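Local coordinates for pyruvate dehydrogenase complex, dihydrolipoamide acetyltransferase E2 component (Thermus thermophilus, PDB 2EQ9), which probably acts as the lipoate-bearing acetyltransferase of the pyruvate dehydrogenase complex, represented here by the peripheral subunit-binding domain that docks partner enzymes, at residues R8-A11 with R12-I16; G28-R31 with V32-R36. All blocks are in the same frame, centred on the assembly; numbering follows the deposited sequence.

Contact 1 of 2, residues R8-A11 with R12-I16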
ATOM      1  N   ARG C   8      19.576  -9.473 -14.534  1.00 35.80           N
ATOM      2  CA  ARG C   8      20.083 -10.718 -13.949  1.00 37.88           C
ATOM      3  C   ARG C   8      19.429 -11.906 -14.648  1.00 37.75           C
ATOM      4  O   ARG C   8      20.067 -12.931 -14.898  1.00 34.95           O
ATOM      5  CB  ARG C   8      19.780 -10.779 -12.440  1.00 37.42           C
ATOM      6  CG  ARG C   8      20.067  -9.474 -11.704  1.00 40.38           C
ATOM      7  CD  ARG C   8      20.207  -9.652 -10.202  1.00 39.92           C
ATOM      8  NE  ARG C   8      19.016 -10.176  -9.530  1.00 40.69           N
ATOM      9  CZ  ARG C   8      18.087  -9.434  -8.934  1.00 38.96           C
ATOM     10  NH1 ARG C   8      18.187  -8.112  -8.922  1.00 36.31           N
ATOM     11  NH2 ARG C   8      17.074 -10.024  -8.304  1.00 39.46           N
ATOM     12  N   LYS C   9      18.147 -11.748 -14.964  1.00 40.08           N
ATOM     13  CA  LYS C   9      17.381 -12.786 -15.630  1.00 43.42           C
ATOM     14  C   LYS C   9      17.953 -13.051 -17.019  1.00 44.18           C
ATOM     15  O   LYS C   9      18.207 -14.198 -17.391  1.00 44.50           O
ATOM     16  CB  LYS C   9      15.915 -12.357 -15.726  1.00 45.47           C
ATOM     17  CG  LYS C   9      14.938 -13.510 -15.871  1.00 48.73           C
ATOM     18  CD  LYS C   9      14.664 -13.837 -17.325  1.00 49.09           C
ATOM     19  CE  LYS C   9      13.745 -12.803 -17.960  1.00 48.20           C
ATOM     20  NZ  LYS C   9      13.529 -13.099 -19.408  1.00 48.26           N
ATOM     21  N   LEU C  10      18.177 -11.981 -17.776  1.00 45.51           N
ATOM     22  CA  LEU C  10      18.714 -12.102 -19.124  1.00 46.60           C
ATOM     23  C   LEU C  10      20.170 -12.573 -19.128  1.00 47.34           C
ATOM     24  O   LEU C  10      20.581 -13.311 -20.016  1.00 47.85           O
ATOM     25  CB  LEU C  10      18.586 -10.763 -19.853  1.00 47.44           C
ATOM     26  CG  LEU C  10      18.788 -10.759 -21.369  1.00 48.61           C
ATOM     27  CD1 LEU C  10      20.255 -10.863 -21.693  1.00 48.26           C
ATOM     28  CD2 LEU C  10      18.002 -11.900 -21.999  1.00 48.00           C
ATOM     29  N   ALA C  11      20.948 -12.152 -18.137  1.00 48.01           N
ATOM     30  CA  ALA C  11      22.346 -12.558 -18.062  1.00 49.77           C
ATOM     31  C   ALA C  11      22.436 -14.080 -17.961  1.00 51.55           C
ATOM     32  O   ALA C  11      23.251 -14.713 -18.636  1.00 49.79           O
ATOM     33  CB  ALA C  11      23.017 -11.911 -16.858  1.00 48.70           C
ATOM     34  N   ARG C  12      21.585 -14.664 -17.122  1.00 52.73           N
ATOM     35  CA  ARG C  12      21.570 -16.107 -16.939  1.00 55.05           C
ATOM     36  C   ARG C  12      21.193 -16.838 -18.227  1.00 56.31           C
ATOM     37  O   ARG C  12      21.896 -17.753 -18.661  1.00 57.04           O
ATOM     38  CB  ARG C  12      20.582 -16.497 -15.835  1.00 54.64           C
ATOM     39  CG  ARG C  12      20.947 -16.004 -14.450  1.00 57.37           C
ATOM     40  CD  ARG C  12      20.009 -16.598 -13.399  1.00 59.35           C
ATOM     41  NE  ARG C  12      20.152 -18.049 -13.295  1.00 60.23           N
ATOM     42  CZ  ARG C  12      21.238 -18.668 -12.835  1.00 61.14           C
ATOM     43  NH1 ARG C  12      22.288 -17.963 -12.430  1.00 61.54           N
ATOM     44  NH2 ARG C  12      21.278 -19.994 -12.781  1.00 61.21           N
ATOM     45  N   GLU C  13      20.084 -16.427 -18.834  1.00 56.41           N
ATOM     46  CA  GLU C  13      19.594 -17.056 -20.059  1.00 57.61           C
ATOM     47  C   GLU C  13      20.585 -16.959 -21.215  1.00 57.46           C
ATOM     48  O   GLU C  13      20.418 -17.614 -22.245  1.00 58.84           O
ATOM     49  CB  GLU C  13      18.253 -16.438 -20.460  1.00 57.77           C
ATOM     50  CG  GLU C  13      17.273 -16.366 -19.302  1.00 59.47           C
ATOM     51  CD  GLU C  13      15.931 -15.788 -19.693  1.00 60.06           C
ATOM     52  OE1 GLU C  13      15.908 -14.782 -20.436  1.00 59.85           O
ATOM     53  OE2 GLU C  13      14.899 -16.334 -19.240  1.00 60.55           O
ATOM     54  N   LEU C  14      21.613 -16.138 -21.044  1.00 56.45           N
ATOM     55  CA  LEU C  14      22.635 -15.985 -22.069  1.00 56.24           C
ATOM     56  C   LEU C  14      23.924 -16.685 -21.649  1.00 56.21           C
ATOM     57  O   LEU C  14      24.898 -16.717 -22.402  1.00 57.59           O
ATOM     58  CB  LEU C  14      22.919 -14.508 -22.326  1.00 54.53           C
ATOM     59  CG  LEU C  14      21.856 -13.739 -23.106  1.00 54.53           C
ATOM     60  CD1 LEU C  14      22.392 -12.355 -23.428  1.00 54.20           C
ATOM     61  CD2 LEU C  14      21.517 -14.485 -24.395  1.00 53.77           C
ATOM     62  N   GLY C  15      23.925 -17.247 -20.445  1.00 55.49           N
ATOM     63  CA  GLY C  15      25.107 -17.925 -19.952  1.00 54.25           C
ATOM     64  C   GLY C  15      26.217 -16.931 -19.663  1.00 53.44           C
ATOM     65  O   GLY C  15      27.396 -17.254 -19.791  1.00 53.20           O
ATOM     66  N   ILE C  16      25.835 -15.717 -19.275  1.00 52.31           N
ATOM     67  CA  ILE C  16      26.800 -14.665 -18.967  1.00 51.26           C
ATOM     68  C   ILE C  16      26.820 -14.334 -17.477  1.00 51.90           C
ATOM     69  O   ILE C  16      25.796 -13.957 -16.903  1.00 51.18           O
ATOM     70  CB  ILE C  16      26.474 -13.354 -19.719  1.00 50.84           C
ATOM     71  CG1 ILE C  16      26.528 -13.576 -21.230  1.00 50.78           C
ATOM     72  CG2 ILE C  16      27.465 -12.269 -19.325  1.00 50.10           C
ATOM     73  CD1 ILE C  16      26.134 -12.353 -22.030  1.00 50.26           C
TER

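Contact 2 of 2, residues G28-R31 with V32-R36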
ATOM      1  N   GLY C  28      27.672   2.120 -11.998  1.00 65.81           N
ATOM      2  CA  GLY C  28      27.491   0.694 -12.225  1.00 62.13           C
ATOM      3  C   GLY C  28      26.181  -0.072 -12.272  1.00 59.47           C
ATOM      4  O   GLY C  28      26.223  -1.284 -12.479  1.00 60.29           O
ATOM      5  N   ARG C  29      25.032   0.567 -12.094  1.00 56.01           N
ATOM      6  CA  ARG C  29      23.790  -0.200 -12.138  1.00 51.53           C
ATOM      7  C   ARG C  29      23.668  -0.897 -13.491  1.00 49.21           C
ATOM      8  O   ARG C  29      23.643  -0.249 -14.534  1.00 49.39           O
ATOM      9  CB  ARG C  29      22.575   0.703 -11.900  1.00 51.83           C
ATOM     10  CG  ARG C  29      21.263  -0.068 -11.805  1.00 50.92           C
ATOM     11  CD  ARG C  29      20.055   0.830 -11.540  1.00 51.05           C
ATOM     12  NE  ARG C  29      20.009   1.346 -10.175  1.00 50.46           N
ATOM     13  CZ  ARG C  29      20.527   2.507  -9.788  1.00 53.34           C
ATOM     14  NH1 ARG C  29      21.139   3.293 -10.665  1.00 52.98           N
ATOM     15  NH2 ARG C  29      20.423   2.891  -8.522  1.00 54.68           N
ATOM     16  N   VAL C  30      23.609  -2.224 -13.468  1.00 46.72           N
ATOM     17  CA  VAL C  30      23.494  -3.001 -14.699  1.00 44.13           C
ATOM     18  C   VAL C  30      22.050  -3.087 -15.190  1.00 44.42           C
ATOM     19  O   VAL C  30      21.151  -3.495 -14.450  1.00 43.66           O
ATOM     20  CB  VAL C  30      24.037  -4.424 -14.494  1.00 43.87           C
ATOM     21  CG1 VAL C  30      24.034  -5.178 -15.811  1.00 40.48           C
ATOM     22  CG2 VAL C  30      25.444  -4.360 -13.904  1.00 42.28           C
ATOM     23  N   ARG C  31      21.839  -2.698 -16.446  1.00 43.63           N
ATOM     24  CA  ARG C  31      20.516  -2.727 -17.063  1.00 44.27           C
ATOM     25  C   ARG C  31      20.481  -3.785 -18.153  1.00 45.23           C
ATOM     26  O   ARG C  31      21.525  -4.255 -18.596  1.00 45.16           O
ATOM     27  CB  ARG C  31      20.195  -1.373 -17.697  1.00 44.00           C
ATOM     28  CG  ARG C  31      20.217  -0.209 -16.741  1.00 43.68           C
ATOM     29  CD  ARG C  31      19.032  -0.245 -15.800  1.00 43.70           C
ATOM     30  NE  ARG C  31      18.973   0.977 -15.006  1.00 44.23           N
ATOM     31  CZ  ARG C  31      17.888   1.412 -14.372  1.00 44.33           C
ATOM     32  NH1 ARG C  31      17.939   2.541 -13.673  1.00 42.94           N
ATOM     33  NH2 ARG C  31      16.753   0.728 -14.441  1.00 39.08           N
ATOM     34  N   VAL C  32      19.276  -4.148 -18.582  1.00 46.78           N
ATOM     35  CA  VAL C  32      19.099  -5.138 -19.645  1.00 48.32           C
ATOM     36  C   VAL C  32      19.924  -4.748 -20.871  1.00 49.43           C
ATOM     37  O   VAL C  32      20.473  -5.605 -21.561  1.00 49.98           O
ATOM     38  CB  VAL C  32      17.610  -5.254 -20.058  1.00 48.35           C
ATOM     39  CG1 VAL C  32      17.483  -5.962 -21.406  1.00 48.92           C
ATOM     40  CG2 VAL C  32      16.845  -6.024 -19.003  1.00 47.52           C
ATOM     41  N   GLU C  33      20.009  -3.448 -21.134  1.00 51.28           N
ATOM     42  CA  GLU C  33      20.770  -2.956 -22.276  1.00 52.45           C
ATOM     43  C   GLU C  33      22.237  -3.340 -22.126  1.00 51.95           C
ATOM     44  O   GLU C  33      22.846  -3.859 -23.063  1.00 52.08           O
ATOM     45  CB  GLU C  33      20.644  -1.432 -22.392  1.00 53.57           C
ATOM     46  CG  GLU C  33      19.208  -0.922 -22.366  1.00 56.21           C
ATOM     47  CD  GLU C  33      18.666  -0.792 -20.955  1.00 56.66           C
ATOM     48  OE1 GLU C  33      19.037   0.183 -20.266  1.00 55.33           O
ATOM     49  OE2 GLU C  33      17.878  -1.667 -20.534  1.00 58.15           O
ATOM     50  N   ASP C  34      22.796  -3.093 -20.945  1.00 50.94           N
ATOM     51  CA  ASP C  34      24.195  -3.419 -20.674  1.00 51.96           C
ATOM     52  C   ASP C  34      24.492  -4.905 -20.878  1.00 51.93           C
ATOM     53  O   ASP C  34      25.503  -5.266 -21.478  1.00 51.37           O
ATOM     54  CB  ASP C  34      24.569  -3.022 -19.243  1.00 51.51           C
ATOM     55  CG  ASP C  34      24.305  -1.561 -18.957  1.00 52.86           C
ATOM     56  OD1 ASP C  34      24.681  -0.713 -19.796  1.00 55.35           O
ATOM     57  OD2 ASP C  34      23.731  -1.256 -17.889  1.00 51.14           O
ATOM     58  N   VAL C  35      23.614  -5.766 -20.376  1.00 52.49           N
ATOM     59  CA  VAL C  35      23.821  -7.200 -20.520  1.00 54.63           C
ATOM     60  C   VAL C  35      23.887  -7.566 -22.001  1.00 56.23           C
ATOM     61  O   VAL C  35      24.731  -8.359 -22.416  1.00 55.81           O
ATOM     62  CB  VAL C  35      22.691  -8.000 -19.838  1.00 54.02           C
ATOM     63  CG1 VAL C  35      22.945  -9.491 -19.989  1.00 54.63           C
ATOM     64  CG2 VAL C  35      22.617  -7.634 -18.367  1.00 53.54           C
ATOM     65  N   ARG C  36      22.998  -6.978 -22.795  1.00 58.27           N
ATOM     66  CA  ARG C  36      22.968  -7.236 -24.231  1.00 60.33           C
ATOM     67  C   ARG C  36      24.198  -6.618 -24.893  1.00 61.11           C
ATOM     68  O   ARG C  36      24.774  -7.194 -25.817  1.00 61.41           O
ATOM     69  CB  ARG C  36      21.690  -6.658 -24.845  1.00 59.76           C
TER

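Contact 1 of 2, residues R8-A11 with R12-I16
Ala11 and Ile16 meet through the backbone: Ile16 N gives Ala11 O a short bond of 2.8 Å, bent only modestly at the hydrogen (161°). Leu14 N reaches the same oxygen at 3.2 Å, from above the carbonyl plane and from the face opposite to that used by Ile16 N, so one carbonyl grips two amides of the departing chain. This is the compact part of the contact. The methyl of Ala11 is buried, with its CB 3.5 Å from Ile16 O, and also packs on Ile18. Leu10, beside it, touches Val35 of helix 32-39.

The solvent side lies at Leu14 and Gly15, both exposed, although Leu14 still touches Ala39. On the flank between, Lys9 has CG anti to its backbone N (chi1 -157°), and bends at chi2 and chi3 bring the chain over Glu13. The resulting salt bridge joins Lys9 NZ to Glu13 OE1 at 3.1 Å on the syn side, yet NZ stands 34° out of the carboxylate plane; Lys9 also packs on an apolar side chain of another protein's chain. Arg12 N bonds Arg8 O, and Arg12 CG lies against that oxygen. Arg8 NH1 bonds Ala3 O, and both guanidinium groups form salt bridges with acidic side chains of another protein's chain. The helix closes with Gly15 at positive phi and Gly15 N bonded to Arg12 O at 2.7 Å, which with the Ile16-Ala11 bond makes a Schellman motif.

Contact 2 of 2, residues G28-R31 with V32-R36
Arg31 and Asp34 build the N-terminal cap of helix 32-39: Arg31 is the N-cap, and Asp34, three residues on at N3, accepts the N-cap amide through its side chain. Asp34 OD2 takes the hydrogen of Arg31 N at 2.8 Å, on the anti side of the carboxylate. The torsion that sets CG beside the aspartate's own backbone N (chi1 -56°) turns the group back over the helix start. Arg31 O in turn receives Val35 N at 3.1 Å, opening the helical bonding pattern.

Around this centre, Val30 CG1 packs on Val35 CG2 at 3.8 Å, and both valines continue into the interior, Val30 on Ile18 and Val21, Val35 on helix 5-13. In the second shell Ser24 OG also bonds to Asp34 OD2, fixing the carboxylate from the loop side. Replacing the aspartate by an alanine would probably leave Arg31 N and Ser24 OG without their shared acceptor and the first turn less firmly held.

Farther out, Glu33 bends at chi2 to lie alongside the base of Arg31, while the guanidinium of Arg31 leads away to the backbone of another protein's chain. Over one face of that guanidinium, offset toward its rim, sits Arg29 CD, 3.2 Å above the plane.

How the contacts relate
Contact 1 closes helix 5-13 and contact 2, later in the chain, opens helix 32-39, with a long loop between them; together they make a worked example of how a small domain ends one helix and begins the next. Their centres lie about 11 Å apart, and they touch directly where Leu10 CD1 meets Val35 CG1 at 3.5 Å, with Ala11 beside it. Ile16, just past the first helix, adds packing on Tyr38 and Ala39 of the second. Inward-facing residues of both contacts thus share one small apolar interior, while Arg8, Arg12, Arg29 and Arg31 reach other protein chains, consistent with a peripheral subunit-binding domain.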